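Local atomic coordinates of PHO85 cyclin PHO80 (Saccharomyces cerevisiae, PDB entry 2PMI), a protein that acts as the cyclin partner of the cyclin-dependent kinase PHO85 and keeps phosphate-starvation-responsive genes repressed when phosphate is plentiful. Residues B[36-41]-B[241-246]; B[25-30]-B[216-221]; B[70-75]-B[115-120]; B[31-36]-B[84-89]; B[171-176]-B[212-217]. All blocks are in the same frame, centred on the assembly; numbering follows the deposited sequence.

Contact 1. Residues B[36-41]-B[241-246]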
# COMPACT_ATOMS: atom_id res chain seq x y z
N VAL B 36 5.14 -22.67 6.43
CA VAL B 36 5.77 -23.37 5.33
C VAL B 36 5.37 -24.84 5.32
O VAL B 36 5.18 -25.41 4.24
CB VAL B 36 7.30 -23.27 5.40
CG1 VAL B 36 7.91 -24.10 4.28
CG2 VAL B 36 7.74 -21.82 5.28
N VAL B 37 5.25 -25.48 6.49
CA VAL B 37 4.87 -26.89 6.47
C VAL B 37 3.42 -26.99 6.01
O VAL B 37 3.14 -27.63 4.99
CB VAL B 37 5.05 -27.62 7.86
CG1 VAL B 37 6.49 -27.53 8.33
CG2 VAL B 37 4.12 -27.05 8.89
N LEU B 38 2.52 -26.33 6.73
CA LEU B 38 1.11 -26.35 6.35
C LEU B 38 0.95 -25.99 4.88
O LEU B 38 0.19 -26.63 4.16
CB LEU B 38 0.30 -25.38 7.22
CG LEU B 38 0.13 -25.79 8.68
CD1 LEU B 38 -0.81 -24.84 9.43
CD2 LEU B 38 -0.43 -27.20 8.72
N ILE B 39 1.65 -24.97 4.41
CA ILE B 39 1.53 -24.59 3.01
C ILE B 39 2.09 -25.65 2.08
O ILE B 39 1.42 -26.07 1.13
CB ILE B 39 2.22 -23.26 2.71
CG1 ILE B 39 1.51 -22.13 3.45
CG2 ILE B 39 2.19 -23.01 1.21
CD1 ILE B 39 2.21 -20.76 3.32
N SER B 40 3.31 -26.09 2.34
CA SER B 40 3.95 -27.10 1.50
C SER B 40 3.09 -28.36 1.37
O SER B 40 2.96 -28.93 0.29
CB SER B 40 5.31 -27.47 2.08
OG SER B 40 6.16 -26.34 2.07
N ARG B 41 2.53 -28.80 2.49
CA ARG B 41 1.68 -29.98 2.51
C ARG B 41 0.55 -29.76 1.52
O ARG B 41 0.35 -30.54 0.58
CB ARG B 41 1.09 -30.21 3.91
CG ARG B 41 2.09 -30.72 4.94
CD ARG B 41 1.41 -30.83 6.31
NE ARG B 41 2.18 -31.64 7.25
CZ ARG B 41 1.79 -31.90 8.50
NH1 ARG B 41 0.63 -31.41 8.96
NH2 ARG B 41 2.54 -32.66 9.29
N VAL B 241 4.15 -33.63 12.28
CA VAL B 241 3.35 -32.86 13.25
C VAL B 241 1.84 -32.81 12.93
O VAL B 241 1.44 -32.86 11.77
CB VAL B 241 3.83 -31.38 13.32
CG1 VAL B 241 3.65 -30.86 14.72
CG2 VAL B 241 5.28 -31.25 12.86
N ASP B 242 1.02 -32.71 13.97
CA ASP B 242 -0.43 -32.64 13.83
C ASP B 242 -0.90 -31.26 14.27
O ASP B 242 -1.04 -31.01 15.47
CB ASP B 242 -1.13 -33.68 14.71
CG ASP B 242 -1.17 -35.06 14.08
OD1 ASP B 242 -1.20 -35.14 12.84
OD2 ASP B 242 -1.21 -36.06 14.83
N TYR B 243 -1.18 -30.36 13.32
CA TYR B 243 -1.62 -29.02 13.70
C TYR B 243 -3.11 -28.91 13.93
O TYR B 243 -3.91 -29.10 13.01
CB TYR B 243 -1.22 -27.99 12.65
CG TYR B 243 0.27 -27.87 12.45
CD1 TYR B 243 0.95 -28.75 11.61
CD2 TYR B 243 0.99 -26.87 13.10
CE1 TYR B 243 2.32 -28.63 11.41
CE2 TYR B 243 2.37 -26.74 12.91
CZ TYR B 243 3.03 -27.63 12.06
OH TYR B 243 4.38 -27.51 11.86
N VAL B 244 -3.48 -28.58 15.16
CA VAL B 244 -4.86 -28.42 15.57
C VAL B 244 -5.18 -26.94 15.78
O VAL B 244 -4.59 -26.30 16.66
CB VAL B 244 -5.13 -29.16 16.90
CG1 VAL B 244 -6.58 -28.94 17.34
CG2 VAL B 244 -4.82 -30.64 16.75
N LEU B 245 -6.10 -26.40 14.99
CA LEU B 245 -6.45 -25.00 15.14
C LEU B 245 -7.69 -24.89 16.03
O LEU B 245 -8.74 -25.42 15.70
CB LEU B 245 -6.71 -24.37 13.77
CG LEU B 245 -7.12 -22.90 13.64
CD1 LEU B 245 -6.16 -21.99 14.37
CD2 LEU B 245 -7.15 -22.53 12.17
N PRO B 246 -7.56 -24.21 17.18
CA PRO B 246 -8.62 -24.00 18.17
C PRO B 246 -10.01 -23.95 17.54
O PRO B 246 -10.25 -23.18 16.61
CB PRO B 246 -8.23 -22.67 18.78
CG PRO B 246 -6.75 -22.82 18.87
CD PRO B 246 -6.38 -23.40 17.52
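Helix 32-51, the first helix of the cyclin domain, receives the extended segment 241-246, near the end of the modelled chain, through Tyr243 and Val241. The Tyr243 ring lies between two aliphatic groups: Leu38 covers one face, its CD2 3.6 Å from CD1 of Tyr243, while CG1 of Val241 sits over the opposite face near the rim. Val37 meets the phenol end at about a right angle, CG2 of Val37 being 3.4 Å from CZ of Tyr243. Arg41 reaches past the ring edge, its chain extended from CG to NE. NH2 of Arg41 donates to O of Val241 at 2.7 Å and 165°, in the guanidinium plane and on a carbonyl lone pair; the bond from NH1 is weak. Val228 O and Arg239 O also accept from this group, so three backbone carbonyls bind one guanidinium. Tyr243 OH is hydrogen-bonded to Asp34 OD1, one turn before Leu38. Around this buried contact, Leu38 also packs on helix 216-227, Val37 on helix 77-86, and Val244 makes backbone hydrogen bonds with Val21 and Leu23.

Contact 2. Residues B[25-30]-B[216-221]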
# COMPACT_ATOMS: atom_id res chain seq x y z
N ALA B 25 -5.16 -18.19 16.44
CA ALA B 25 -6.19 -17.82 15.47
C ALA B 25 -5.61 -16.83 14.46
O ALA B 25 -6.16 -16.64 13.37
CB ALA B 25 -7.39 -17.20 16.18
N ASP B 26 -4.48 -16.22 14.82
CA ASP B 26 -3.80 -15.23 13.98
C ASP B 26 -2.51 -15.79 13.37
O ASP B 26 -1.52 -16.00 14.08
CB ASP B 26 -3.48 -14.00 14.83
CG ASP B 26 -2.82 -12.90 14.03
OD1 ASP B 26 -2.59 -11.82 14.62
OD2 ASP B 26 -2.53 -13.10 12.83
N PHE B 27 -2.51 -16.03 12.05
CA PHE B 27 -1.34 -16.58 11.38
C PHE B 27 -0.06 -15.77 11.57
O PHE B 27 1.03 -16.24 11.28
CB PHE B 27 -1.60 -16.81 9.86
CG PHE B 27 -1.91 -15.56 9.06
CD1 PHE B 27 -3.22 -15.10 8.92
CD2 PHE B 27 -0.89 -14.86 8.41
CE1 PHE B 27 -3.52 -13.98 8.13
CE2 PHE B 27 -1.17 -13.75 7.63
CZ PHE B 27 -2.49 -13.30 7.49
N ASN B 28 -0.20 -14.55 12.08
CA ASN B 28 0.96 -13.70 12.34
C ASN B 28 1.68 -14.17 13.60
O ASN B 28 2.91 -14.15 13.68
CB ASN B 28 0.53 -12.25 12.53
CG ASN B 28 0.44 -11.49 11.23
OD1 ASN B 28 1.46 -11.18 10.61
ND2 ASN B 28 -0.79 -11.20 10.80
N LYS B 29 0.90 -14.57 14.60
CA LYS B 29 1.45 -15.05 15.85
C LYS B 29 1.74 -16.54 15.75
O LYS B 29 1.78 -17.25 16.75
CB LYS B 29 0.45 -14.81 16.97
CG LYS B 29 0.07 -13.36 17.17
CD LYS B 29 -0.99 -13.27 18.27
CE LYS B 29 -1.38 -11.85 18.58
NZ LYS B 29 -2.40 -11.83 19.67
N CYS B 30 1.96 -17.00 14.53
CA CYS B 30 2.23 -18.41 14.28
C CYS B 30 3.64 -18.58 13.68
O CYS B 30 4.12 -17.71 12.96
CB CYS B 30 1.15 -18.96 13.35
SG CYS B 30 1.54 -20.50 12.57
N VAL B 216 -9.28 -12.73 3.00
CA VAL B 216 -8.73 -13.81 2.19
C VAL B 216 -7.67 -14.62 2.95
O VAL B 216 -7.89 -15.79 3.24
CB VAL B 216 -8.13 -13.28 0.88
CG1 VAL B 216 -7.80 -14.43 -0.02
CG2 VAL B 216 -9.09 -12.33 0.20
N LEU B 217 -6.53 -13.99 3.28
CA LEU B 217 -5.41 -14.67 3.95
C LEU B 217 -5.77 -15.50 5.17
O LEU B 217 -5.19 -16.57 5.37
CB LEU B 217 -4.30 -13.67 4.29
CG LEU B 217 -3.59 -12.97 3.12
CD1 LEU B 217 -2.42 -12.16 3.65
CD2 LEU B 217 -3.07 -13.98 2.11
N ASP B 218 -6.72 -15.02 5.97
CA ASP B 218 -7.16 -15.78 7.14
C ASP B 218 -7.92 -17.00 6.60
O ASP B 218 -7.62 -18.15 6.94
CB ASP B 218 -8.13 -14.97 8.00
CG ASP B 218 -7.65 -13.55 8.26
OD1 ASP B 218 -7.17 -12.90 7.30
OD2 ASP B 218 -7.78 -13.09 9.42
N LYS B 219 -8.92 -16.72 5.75
CA LYS B 219 -9.73 -17.76 5.14
C LYS B 219 -8.86 -18.93 4.72
O LYS B 219 -9.18 -20.08 5.00
CB LYS B 219 -10.46 -17.22 3.91
CG LYS B 219 -11.51 -18.19 3.35
CD LYS B 219 -12.06 -17.74 2.00
CE LYS B 219 -11.07 -18.01 0.87
NZ LYS B 219 -11.54 -17.52 -0.46
N TYR B 220 -7.75 -18.64 4.04
CA TYR B 220 -6.86 -19.70 3.60
C TYR B 220 -6.12 -20.34 4.76
O TYR B 220 -5.96 -21.57 4.81
CB TYR B 220 -5.83 -19.17 2.62
CG TYR B 220 -6.37 -18.97 1.24
CD1 TYR B 220 -5.81 -19.64 0.15
CD2 TYR B 220 -7.42 -18.09 1.01
CE1 TYR B 220 -6.28 -19.44 -1.12
CE2 TYR B 220 -7.90 -17.89 -0.28
CZ TYR B 220 -7.32 -18.56 -1.33
OH TYR B 220 -7.79 -18.34 -2.61
N TYR B 221 -5.67 -19.51 5.70
CA TYR B 221 -4.95 -20.03 6.85
C TYR B 221 -5.83 -21.11 7.46
O TYR B 221 -5.44 -22.28 7.54
CB TYR B 221 -4.66 -18.90 7.84
CG TYR B 221 -4.13 -19.36 9.17
CD1 TYR B 221 -3.02 -20.22 9.25
CD2 TYR B 221 -4.73 -18.94 10.36
CE1 TYR B 221 -2.54 -20.64 10.47
CE2 TYR B 221 -4.25 -19.36 11.59
CZ TYR B 221 -3.16 -20.20 11.65
OH TYR B 221 -2.68 -20.60 12.88
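Phe27 lays its CB squarely over the Tyr221 ring, 3.6 Å from the ring centroid and only 11° off the normal, a CH-pi contact. The two rings meet obliquely, with planes 56° apart and centroids 6.0 Å from each other. The Phe27 ring is directed along helix 216-227, because CG sits between the backbone N and the carbonyl carbon (chi1 63°). Its far end thus reaches the preceding turn, where CZ of Phe27 lies 3.7 Å from CB of Leu217. OD1 of Asp218 comes to the ring edge, 3.9 Å from CE1 of Phe27, with the carboxylate nearly perpendicular to the ring. Further out, Tyr221 OH bonds to the carbonyl of Pro24, which ties the phenol to the chain just before Ala25, and Asp218 has a salt-bridge partner in Lys211. The loop is shaped by an Asx turn: OD2 of Asp26 accepts from N of Asn28 at 2.8 Å, and from ND2 of Asn28 on its syn lone pair. The contact joins the segment leading into helix 32-51 to the start of helix 216-227, whose Leu217 also packs on Met96 and Thr97 of helix 92-108.

Contact 3. Residues B[70-75]-B[115-120]; sequences KIPPNI and NSLTAH
The two loops come nearest at Pro72 and Leu117, whose CA atoms are 5.3 Å apart. Leu117 turns its CD1 branch onto the start of the first proline: CD1 of Leu117 is 3.7 Å from CD of Pro72 and 3.5 Å from the backbone N of Pro72. With CG anti to the Leu117 backbone N (chi1 -155°), the side chain reaches the other loop by its end, crossing the pyrrolidine at a slant. The same Pro72 ring has CG 3.7 Å from the carbonyl O of Ser116. Next along the chain, Pro73 and His120 approach from opposite directions, with Pro73 CG at the imidazole edge and close to its plane; their modelled separation is too short to carry weight. NE2 of His120 donates to O of Ile75 at 3.0 Å, but the angle of 124° makes the bond weak. CG2 of Ile75 stands 4.1 Å from NE2 of His120. Tyr80 of helix 77-86 also meets the His120 ring, and the Ser116 hydroxyl bonds to Glu51 of helix 32-51. This surface contact links the loop before helix 77-86 to the start of helix 119-134. Its apolar part rests on Pro72 against Leu117, while the imidazole contributes one weak bond to the Ile75 carbonyl, which implies little directional hold between the segments.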
# COMPACT_ATOMS: atom_id res chain seq x y z
N LYS B 70 11.92 -28.30 -17.17
CA LYS B 70 12.04 -29.45 -18.06
C LYS B 70 11.80 -30.81 -17.39
O LYS B 70 11.49 -31.78 -18.08
CB LYS B 70 13.39 -29.47 -18.78
CG LYS B 70 13.41 -28.65 -20.07
CD LYS B 70 14.40 -29.20 -21.11
CE LYS B 70 15.86 -29.15 -20.63
NZ LYS B 70 16.81 -29.67 -21.68
N ILE B 71 11.94 -30.88 -16.07
CA ILE B 71 11.72 -32.12 -15.31
C ILE B 71 11.61 -31.79 -13.83
O ILE B 71 12.17 -30.79 -13.36
CB ILE B 71 12.88 -33.13 -15.48
CG1 ILE B 71 14.20 -32.47 -15.12
CG2 ILE B 71 12.95 -33.65 -16.91
CD1 ILE B 71 15.38 -33.35 -15.39
N PRO B 72 10.90 -32.63 -13.05
CA PRO B 72 10.74 -32.40 -11.61
C PRO B 72 12.08 -32.17 -10.87
O PRO B 72 12.94 -33.05 -10.83
CB PRO B 72 10.03 -33.67 -11.14
CG PRO B 72 9.29 -34.12 -12.35
CD PRO B 72 10.32 -33.93 -13.43
N PRO B 73 12.26 -30.97 -10.29
CA PRO B 73 13.50 -30.69 -9.56
C PRO B 73 13.65 -31.72 -8.46
O PRO B 73 12.65 -32.19 -7.91
CB PRO B 73 13.26 -29.29 -9.01
CG PRO B 73 12.38 -28.68 -10.03
CD PRO B 73 11.38 -29.79 -10.28
N ASN B 74 14.89 -32.06 -8.12
CA ASN B 74 15.14 -33.05 -7.09
C ASN B 74 14.77 -32.54 -5.70
O ASN B 74 14.23 -33.29 -4.87
CB ASN B 74 16.62 -33.49 -7.14
CG ASN B 74 16.87 -34.82 -6.43
OD1 ASN B 74 15.93 -35.52 -6.03
ND2 ASN B 74 18.14 -35.18 -6.29
N ILE B 75 15.02 -31.27 -5.43
CA ILE B 75 14.70 -30.72 -4.13
C ILE B 75 13.20 -30.70 -3.87
O ILE B 75 12.43 -30.21 -4.69
CB ILE B 75 15.22 -29.28 -3.98
CG1 ILE B 75 14.86 -28.74 -2.59
CG2 ILE B 75 14.61 -28.41 -5.09
CD1 ILE B 75 15.53 -27.41 -2.23
N ASN B 115 1.20 -28.30 -10.71
CA ASN B 115 1.54 -29.70 -10.73
C ASN B 115 3.03 -29.76 -10.46
O ASN B 115 3.74 -28.75 -10.63
CB ASN B 115 1.18 -30.35 -12.07
CG ASN B 115 1.97 -29.77 -13.24
OD1 ASN B 115 3.19 -29.86 -13.29
ND2 ASN B 115 1.27 -29.20 -14.19
N SER B 116 3.51 -30.92 -10.03
CA SER B 116 4.91 -31.08 -9.73
C SER B 116 5.80 -30.90 -10.94
O SER B 116 6.59 -31.77 -11.27
CB SER B 116 5.18 -32.44 -9.11
OG SER B 116 5.13 -33.45 -10.09
N LEU B 117 5.66 -29.77 -11.62
CA LEU B 117 6.49 -29.49 -12.78
C LEU B 117 6.49 -27.99 -12.96
O LEU B 117 7.26 -27.45 -13.76
CB LEU B 117 5.90 -30.16 -14.02
CG LEU B 117 6.88 -30.48 -15.15
CD1 LEU B 117 8.01 -31.35 -14.61
CD2 LEU B 117 6.15 -31.20 -16.27
N THR B 118 5.64 -27.32 -12.18
CA THR B 118 5.51 -25.86 -12.19
C THR B 118 5.69 -25.24 -10.82
O THR B 118 6.12 -24.08 -10.70
CB THR B 118 4.12 -25.43 -12.67
OG1 THR B 118 3.11 -26.25 -12.04
CG2 THR B 118 4.04 -25.48 -14.18
N ALA B 119 5.33 -26.00 -9.79
CA ALA B 119 5.39 -25.55 -8.41
C ALA B 119 6.56 -24.64 -8.02
O ALA B 119 6.35 -23.47 -7.68
CB ALA B 119 5.32 -26.75 -7.48
N HIS B 120 7.78 -25.16 -8.08
CA HIS B 120 8.96 -24.37 -7.72
C HIS B 120 9.01 -23.04 -8.40
O HIS B 120 8.92 -21.99 -7.75
CB HIS B 120 10.24 -25.14 -8.02
CG HIS B 120 10.37 -26.41 -7.23
ND1 HIS B 120 9.98 -26.50 -5.91
CD2 HIS B 120 10.88 -27.61 -7.56
CE1 HIS B 120 10.24 -27.72 -5.46
NE2 HIS B 120 10.79 -28.41 -6.44

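Contact 4. Residues B[31-36]-B[84-89]; sequences SRTDLV and LTKFSS
Arg32 lays one face of its guanidinium over the Thr85 methyl, with CG2 of Thr85 3.4 Å from the plane and toward its rim. The two side chains slide past each other in opposite directions, and the arginine chain bends at chi3 (-7°), which brings the guanidinium alongside Thr85. NH2 of Arg32 lies 3.1 Å from O of Thr85, whereas NH1 is 3.6 Å from CA of Ser89. Lys86 runs along the guanidinium edge, its CD 3.5 Å from NH2 of Arg32. NZ of Lys86 lies 3.4 Å from NH2 of Arg32, two donors of like charge that would probably disfavour each other. The same NZ makes a weak bond to OG1 of Thr33 at 3.3 Å. Deeper in, Val36 and Thr85 meet tip to tip, CG2 of Val36 3.5 Å from OG1 of Thr85, a hydroxyl bonded to Phe81 O. Ser31 OG caps helix 32-51 by accepting from N of Asp34. The contact sets the N-terminal turn of helix 32-51 against the C-terminal end of helix 77-86, with His92 and Leu95 of helix 92-108 adjoining.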
# COMPACT_ATOMS: atom_id res chain seq x y z
N SER B 31 4.29 -19.70 13.98
CA SER B 31 5.64 -19.99 13.50
C SER B 31 5.83 -20.01 11.98
O SER B 31 5.22 -20.83 11.29
CB SER B 31 6.10 -21.32 14.07
OG SER B 31 7.14 -21.87 13.28
N ARG B 32 6.67 -19.13 11.45
CA ARG B 32 6.90 -19.10 10.00
C ARG B 32 7.26 -20.49 9.47
O ARG B 32 6.98 -20.83 8.31
CB ARG B 32 8.01 -18.13 9.63
CG ARG B 32 7.62 -16.66 9.67
CD ARG B 32 8.77 -15.78 9.14
NE ARG B 32 9.98 -16.56 8.89
CZ ARG B 32 11.08 -16.07 8.32
NH1 ARG B 32 11.12 -14.80 7.94
NH2 ARG B 32 12.14 -16.86 8.12
N THR B 33 7.89 -21.29 10.31
CA THR B 33 8.26 -22.63 9.91
C THR B 33 6.98 -23.44 9.83
O THR B 33 6.74 -24.10 8.83
CB THR B 33 9.30 -23.25 10.91
OG1 THR B 33 10.59 -22.71 10.63
CG2 THR B 33 9.37 -24.77 10.76
N ASP B 34 6.15 -23.37 10.87
CA ASP B 34 4.89 -24.12 10.85
C ASP B 34 4.04 -23.79 9.63
O ASP B 34 3.31 -24.64 9.13
CB ASP B 34 4.08 -23.89 12.12
CG ASP B 34 4.66 -24.60 13.32
OD1 ASP B 34 5.35 -25.62 13.15
OD2 ASP B 34 4.40 -24.14 14.45
N LEU B 35 4.11 -22.54 9.15
CA LEU B 35 3.34 -22.18 7.97
C LEU B 35 3.90 -22.95 6.78
O LEU B 35 3.23 -23.79 6.20
CB LEU B 35 3.43 -20.68 7.69
CG LEU B 35 2.42 -19.84 8.47
CD1 LEU B 35 2.53 -18.37 8.04
CD2 LEU B 35 1.00 -20.39 8.22
N VAL B 36 5.14 -22.67 6.43
CA VAL B 36 5.77 -23.37 5.33
C VAL B 36 5.37 -24.84 5.32
O VAL B 36 5.18 -25.41 4.24
CB VAL B 36 7.30 -23.27 5.40
CG1 VAL B 36 7.91 -24.10 4.28
CG2 VAL B 36 7.74 -21.82 5.28
N LEU B 84 13.92 -20.27 0.67
CA LEU B 84 13.44 -18.99 0.18
C LEU B 84 12.99 -18.18 1.38
O LEU B 84 13.23 -16.97 1.46
CB LEU B 84 12.24 -19.16 -0.75
CG LEU B 84 12.32 -19.96 -2.06
CD1 LEU B 84 11.16 -19.52 -2.96
CD2 LEU B 84 13.66 -19.73 -2.77
N THR B 85 12.33 -18.86 2.31
CA THR B 85 11.80 -18.23 3.52
C THR B 85 12.87 -17.69 4.47
O THR B 85 12.69 -16.61 5.06
CB THR B 85 10.92 -19.21 4.32
OG1 THR B 85 9.89 -19.73 3.46
CG2 THR B 85 10.29 -18.51 5.52
N LYS B 86 13.96 -18.43 4.62
CA LYS B 86 15.03 -18.04 5.53
C LYS B 86 16.00 -17.00 4.99
O LYS B 86 16.22 -15.97 5.62
CB LYS B 86 15.82 -19.27 5.98
CG LYS B 86 14.93 -20.36 6.58
CD LYS B 86 13.95 -19.76 7.60
CE LYS B 86 12.86 -20.76 8.02
NZ LYS B 86 11.84 -20.14 8.93
N PHE B 87 16.53 -17.26 3.81
CA PHE B 87 17.51 -16.38 3.20
C PHE B 87 16.95 -15.19 2.42
O PHE B 87 17.64 -14.58 1.58
CB PHE B 87 18.45 -17.21 2.32
CG PHE B 87 19.13 -18.33 3.08
CD1 PHE B 87 18.40 -19.43 3.53
CD2 PHE B 87 20.49 -18.28 3.36
CE1 PHE B 87 19.01 -20.46 4.25
CE2 PHE B 87 21.10 -19.30 4.08
CZ PHE B 87 20.36 -20.40 4.53
N SER B 88 15.69 -14.85 2.70
CA SER B 88 15.02 -13.71 2.07
C SER B 88 13.99 -13.19 3.04
O SER B 88 13.15 -12.36 2.69
CB SER B 88 14.36 -14.10 0.75
OG SER B 88 15.27 -13.94 -0.33
N SER B 89 14.07 -13.70 4.26
CA SER B 89 13.18 -13.31 5.35
C SER B 89 11.79 -12.92 4.88
O SER B 89 11.29 -11.82 5.16
CB SER B 89 13.82 -12.18 6.17
OG SER B 89 14.58 -11.29 5.37

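Contact 5. Residues B[171-176]-B[212-217]; sequences IPRDHN and SGYNVL
Arg173 lies flat along the Tyr214 ring, its guanidinium plane 13° from the phenol plane. CG of Arg173 stands over the ring centre, 3.8 Å from the centroid and 8° off the normal, a CH-pi contact; the extended chain then carries NE to within 3.4 Å of CE1 of Tyr214. The phenol oxygen overlies one guanidinium face near its rim. At the edge, the group grips Ser212 side-on: NE of Arg173 donates to O of Ser212 at 3.0 Å, nearly along the C=O axis, and NH2 serves both that oxygen and the Ser212 hydroxyl. Two nitrogens on one carbonyl hold the guanidinium's rotation. Another protein chain meets this face of the cyclin: an acidic side chain of that chain pairs with NH1 of Arg173, and its backbone bonds to Tyr214 OH and Ser212 OG. The contact ties the loop before helix 176-183, with its type I turn from Arg173 to Asn176, to the lead-in of helix 216-227. The backbone adds one hydrogen bond, N of Asp174 to O of Gly213 at 2.8 Å. The Asp174 carboxylate and Asn215 amide are nearly coplanar, planes 23° apart; ND2 of Asn215 donates to OD2 of Asp174 on the syn side, somewhat out of the carboxylate plane, and Arg209 also pairs with that oxygen. Pro172 faces the helix start, its CB 4.1 Å from CB of Val216 and its CG 4.0 Å from CG of Leu217.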
# COMPACT_ATOMS: atom_id res chain seq x y z
N ILE B 171 -3.33 -7.81 -4.62
CA ILE B 171 -3.80 -7.58 -3.25
C ILE B 171 -4.92 -8.56 -2.88
O ILE B 171 -6.05 -8.44 -3.34
CB ILE B 171 -4.30 -6.12 -3.03
CG1 ILE B 171 -3.25 -5.10 -3.50
CG2 ILE B 171 -4.60 -5.86 -1.56
CD1 ILE B 171 -3.80 -3.66 -3.60
N PRO B 172 -4.61 -9.53 -2.01
CA PRO B 172 -5.59 -10.54 -1.58
C PRO B 172 -6.78 -9.95 -0.85
O PRO B 172 -6.78 -9.83 0.38
CB PRO B 172 -4.76 -11.47 -0.70
CG PRO B 172 -3.82 -10.51 -0.04
CD PRO B 172 -3.39 -9.61 -1.19
N ARG B 173 -7.79 -9.58 -1.60
CA ARG B 173 -9.00 -9.03 -1.02
C ARG B 173 -10.18 -9.87 -1.56
O ARG B 173 -10.14 -10.36 -2.70
CB ARG B 173 -9.10 -7.56 -1.40
CG ARG B 173 -9.60 -6.62 -0.30
CD ARG B 173 -9.46 -5.19 -0.77
NE ARG B 173 -10.34 -4.27 -0.08
CZ ARG B 173 -10.47 -2.99 -0.41
NH1 ARG B 173 -9.76 -2.51 -1.42
NH2 ARG B 173 -11.31 -2.20 0.25
N ASP B 174 -11.21 -10.05 -0.73
CA ASP B 174 -12.38 -10.85 -1.07
C ASP B 174 -12.80 -10.95 -2.53
O ASP B 174 -12.89 -12.05 -3.05
CB ASP B 174 -13.59 -10.41 -0.23
CG ASP B 174 -13.43 -10.77 1.24
OD1 ASP B 174 -12.59 -11.65 1.54
OD2 ASP B 174 -14.15 -10.20 2.10
N HIS B 175 -13.05 -9.83 -3.19
CA HIS B 175 -13.49 -9.86 -4.58
C HIS B 175 -12.38 -9.72 -5.62
O HIS B 175 -12.66 -9.48 -6.80
CB HIS B 175 -14.50 -8.74 -4.81
CG HIS B 175 -15.64 -8.76 -3.84
ND1 HIS B 175 -16.35 -7.62 -3.51
CD2 HIS B 175 -16.20 -9.77 -3.14
CE1 HIS B 175 -17.29 -7.93 -2.64
NE2 HIS B 175 -17.22 -9.23 -2.40
N ASN B 176 -11.13 -9.87 -5.19
CA ASN B 176 -10.01 -9.71 -6.11
C ASN B 176 -10.05 -10.69 -7.29
O ASN B 176 -10.02 -10.26 -8.44
CB ASN B 176 -8.67 -9.84 -5.36
CG ASN B 176 -7.47 -9.57 -6.26
OD1 ASN B 176 -7.41 -8.55 -6.95
ND2 ASN B 176 -6.50 -10.49 -6.26
N SER B 212 -13.33 -4.78 5.74
CA SER B 212 -13.23 -4.10 4.45
C SER B 212 -12.75 -5.00 3.32
O SER B 212 -12.10 -4.54 2.36
CB SER B 212 -12.29 -2.89 4.58
OG SER B 212 -12.23 -2.16 3.36
N GLY B 213 -13.08 -6.29 3.43
CA GLY B 213 -12.73 -7.25 2.41
C GLY B 213 -11.37 -7.89 2.52
O GLY B 213 -10.91 -8.53 1.58
N TYR B 214 -10.71 -7.73 3.66
CA TYR B 214 -9.40 -8.36 3.82
C TYR B 214 -9.58 -9.56 4.72
O TYR B 214 -9.19 -9.55 5.89
CB TYR B 214 -8.37 -7.39 4.40
CG TYR B 214 -8.09 -6.19 3.52
CD1 TYR B 214 -8.91 -5.05 3.58
CD2 TYR B 214 -7.01 -6.19 2.65
CE1 TYR B 214 -8.64 -3.93 2.79
CE2 TYR B 214 -6.74 -5.08 1.85
CZ TYR B 214 -7.55 -3.95 1.93
OH TYR B 214 -7.27 -2.86 1.14
N ASN B 215 -10.18 -10.60 4.16
CA ASN B 215 -10.44 -11.81 4.91
C ASN B 215 -9.91 -13.01 4.13
O ASN B 215 -10.04 -14.17 4.55
CB ASN B 215 -11.95 -11.91 5.15
CG ASN B 215 -12.53 -10.62 5.73
OD1 ASN B 215 -12.44 -10.37 6.93
ND2 ASN B 215 -13.11 -9.78 4.87
N VAL B 216 -9.28 -12.73 3.00
CA VAL B 216 -8.73 -13.81 2.19
C VAL B 216 -7.67 -14.62 2.95
O VAL B 216 -7.89 -15.79 3.24
CB VAL B 216 -8.13 -13.28 0.88
CG1 VAL B 216 -7.80 -14.43 -0.02
CG2 VAL B 216 -9.09 -12.33 0.20
N LEU B 217 -6.53 -13.99 3.28
CA LEU B 217 -5.41 -14.67 3.95
C LEU B 217 -5.77 -15.50 5.17
O LEU B 217 -5.19 -16.57 5.37
CB LEU B 217 -4.30 -13.67 4.29
CG LEU B 217 -3.59 -12.97 3.12
CD1 LEU B 217 -2.42 -12.16 3.65
CD2 LEU B 217 -3.07 -13.98 2.11

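How the contacts relate
Contacts 1 and 5 are buried, contacts 2 and 4 partly so, and contact 3 lies at the surface. Helix 32-51 serves contacts 1 and 4, which share Val36 and meet where the Tyr243 hydroxyl lies 2.5 Å from OD1 of Asp34, a probable hydrogen bond. Helix 216-227 serves contacts 2 and 5, which share Val216 and Leu217. Leu35 packs against Phe27, Cys30 and Tyr221, joining contact 4 to contact 2. Contact 3 touches none of the others, though its nearest atoms come within about 6 Å of contact 4. Across the segments, contact 1 has one short, straight bond beside a weak one, contact 5 has five hydrogen bonds, contacts 3 and 4 have weak ones, and contact 2, built on aromatic packing, has none.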